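PDB 5A95: putative retaining b-glycosidase from Saccharophagus degradans, which probably hydrolyses mixed-linkage beta-glucans as a retaining endo-glucanase of glycoside hydrolase family 5, subfamily 26. Local coordinates for residues A[208-213]-A[244-249]. The protein carries 1 engineered substitution. Sequence-based numbering, arbitrary orientation.
Sequences LNESLI and IEREGI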
loop_
_atom_site.group_PDB
_atom_site.type_symbol
_atom_site.label_atom_id
_atom_site.label_comp_id
_atom_site.label_asym_id
_atom_site.label_seq_id
_atom_site.Cartn_x
_atom_site.Cartn_y
_atom_site.Cartn_z
ATOM N N LEU A 208 -15.332 3.281 4.384
ATOM C CA LEU A 208 -14.620 2.187 3.765
ATOM C C LEU A 208 -15.568 1.017 3.438
ATOM O O LEU A 208 -15.466 0.404 2.367
ATOM C CB LEU A 208 -13.414 1.785 4.607
ATOM C CG LEU A 208 -12.526 0.708 4.033
ATOM C CD1 LEU A 208 -12.050 0.988 2.609
ATOM C CD2 LEU A 208 -11.327 0.520 4.940
ATOM N N ASN A 209 -16.479 0.712 4.359
ATOM C CA ASN A 209 -17.465 -0.307 4.048
ATOM C C ASN A 209 -18.341 0.086 2.852
ATOM O O ASN A 209 -18.624 -0.775 2.002
ATOM C CB ASN A 209 -18.353 -0.651 5.248
ATOM C CG ASN A 209 -17.687 -1.602 6.199
ATOM O OD1 ASN A 209 -17.891 -2.799 6.140
ATOM N ND2 ASN A 209 -16.825 -1.077 7.045
ATOM N N GLU A 210 -18.739 1.351 2.794
ATOM C CA GLU A 210 -19.523 1.835 1.647
ATOM C C GLU A 210 -18.739 1.690 0.343
ATOM O O GLU A 210 -19.312 1.367 -0.702
ATOM C CB GLU A 210 -20.000 3.265 1.880
ATOM C CG GLU A 210 -21.099 3.333 2.908
ATOM C CD GLU A 210 -21.450 4.706 3.430
ATOM O OE1 GLU A 210 -20.758 5.688 3.076
ATOM O OE2 GLU A 210 -22.416 4.787 4.233
ATOM N N SER A 211 -17.434 1.884 0.406
ATOM C CA SER A 211 -16.597 1.725 -0.772
ATOM C C SER A 211 -16.550 0.284 -1.245
ATOM O O SER A 211 -16.659 -0.007 -2.432
ATOM C CB SER A 211 -15.189 2.257 -0.470
ATOM O OG SER A 211 -14.349 2.236 -1.610
ATOM N N LEU A 212 -16.386 -0.646 -0.311
ATOM C CA LEU A 212 -16.425 -2.056 -0.648
ATOM C C LEU A 212 -17.810 -2.445 -1.225
ATOM O O LEU A 212 -17.896 -3.174 -2.209
ATOM C CB LEU A 212 -16.093 -2.926 0.567
ATOM C CG LEU A 212 -14.650 -2.811 1.098
ATOM C CD1 LEU A 212 -14.482 -3.556 2.395
ATOM C CD2 LEU A 212 -13.655 -3.302 0.084
ATOM N N ILE A 213 -18.878 -1.992 -0.575
ATOM C CA ILE A 213 -20.236 -2.275 -1.033
ATOM C C ILE A 213 -20.441 -1.767 -2.458
ATOM O O ILE A 213 -21.043 -2.454 -3.286
ATOM C CB ILE A 213 -21.272 -1.688 -0.062
ATOM C CG1 ILE A 213 -21.240 -2.478 1.263
ATOM C CG2 ILE A 213 -22.666 -1.755 -0.676
ATOM C CD1 ILE A 213 -21.841 -1.722 2.416
ATOM N N ILE A 244 -24.841 2.593 7.536
ATOM C CA ILE A 244 -24.369 2.485 6.164
ATOM C C ILE A 244 -25.469 2.965 5.225
ATOM O O ILE A 244 -26.631 2.529 5.332
ATOM C CB ILE A 244 -24.064 1.013 5.842
ATOM C CG1 ILE A 244 -22.968 0.457 6.726
ATOM C CG2 ILE A 244 -23.780 0.803 4.360
ATOM C CD1 ILE A 244 -21.616 1.036 6.477
ATOM N N GLU A 245 -25.118 3.858 4.303
ATOM C CA GLU A 245 -26.116 4.510 3.452
ATOM C C GLU A 245 -26.335 3.740 2.151
ATOM O O GLU A 245 -26.195 4.315 1.068
ATOM C CB GLU A 245 -25.704 5.969 3.205
ATOM C CG GLU A 245 -25.761 6.804 4.481
ATOM C CD GLU A 245 -25.325 8.220 4.234
ATOM O OE1 GLU A 245 -26.146 8.957 3.696
ATOM O OE2 GLU A 245 -24.197 8.596 4.577
ATOM N N ARG A 246 -26.664 2.457 2.271
ATOM C CA ARG A 246 -26.935 1.611 1.135
ATOM C C ARG A 246 -28.088 0.690 1.538
ATOM O O ARG A 246 -28.266 0.395 2.712
ATOM C CB ARG A 246 -25.688 0.767 0.770
ATOM C CG ARG A 246 -24.409 1.573 0.527
ATOM C CD ARG A 246 -24.446 2.327 -0.777
ATOM N NE ARG A 246 -23.190 3.001 -1.121
ATOM C CZ ARG A 246 -22.829 4.220 -0.698
ATOM N NH1 ARG A 246 -23.575 4.898 0.149
ATOM N NH2 ARG A 246 -21.719 4.764 -1.134
ATOM N N GLU A 247 -28.873 0.262 0.564
ATOM C CA GLU A 247 -29.924 -0.716 0.764
ATOM C C GLU A 247 -29.349 -2.127 0.772
ATOM O O GLU A 247 -28.281 -2.390 0.217
ATOM C CB GLU A 247 -30.960 -0.634 -0.368
ATOM C CG GLU A 247 -31.732 0.669 -0.463
ATOM C CD GLU A 247 -32.839 0.777 0.561
ATOM O OE1 GLU A 247 -33.464 -0.270 0.894
ATOM O OE2 GLU A 247 -33.075 1.911 1.035
ATOM N N GLY A 248 -30.090 -3.041 1.379
ATOM C CA GLY A 248 -29.825 -4.460 1.298
ATOM C C GLY A 248 -28.681 -4.981 2.149
ATOM O O GLY A 248 -28.163 -6.039 1.868
ATOM N N ILE A 249 -28.380 -4.240 3.212
ATOM C CA ILE A 249 -27.268 -4.478 4.149
ATOM C C ILE A 249 -27.782 -5.213 5.369
ATOM O O ILE A 249 -28.855 -4.888 5.889
ATOM C CB ILE A 249 -26.678 -3.073 4.624
ATOM C CG1 ILE A 249 -26.303 -2.234 3.400
ATOM C CG2 ILE A 249 -25.507 -3.173 5.573
ATOM C CD1 ILE A 249 -25.410 -2.970 2.439
HETATM O O HOH W 1 -22.221 8.208 2.707
#
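In this (beta/alpha)8 barrel of glycoside hydrolase family 5, an outer helix meets the loop that leads into strand 250-252, and Glu210 and Ile213, one helical turn apart, touch Ile244, Glu245, Arg246 and Ile249. Glu245 N, at the centre of an inverse gamma turn, donates to Glu210 OE2 at 2.9 Å, nearly straight (168°), reaching the anti side of the oxygen from 31° out of the carboxylate plane. A water donates to both Glu210 OE1 and Glu245 OE2, while Lys206 forms salt bridges with both carboxylates and probably offsets their like charges. Arg246, its chain bent at chi2, lays one guanidinium face against Glu210 CB, 3.8 Å from NH2, and under the Glu210 carboxylate, stacked with planes 17° apart; OE1 lies 4.1 Å from NH1, an attraction of charge alone. NH1 donates instead to Glu245 O, and NE pairs with Asp214. Glu245 N would probably lose its acceptor, Lys206 one carboxylate and Arg246 its stacked partner with an alanine here. Deeper in, Ile213 CD1 lies 3.7 Å from Ile244 CG2 and meets Ile249 CD1 tip to tip. Helix and loop pack side by side on strand 224-227, Asn209 and Ile244 on Val227, Ile213 and Ile249 on Pro225.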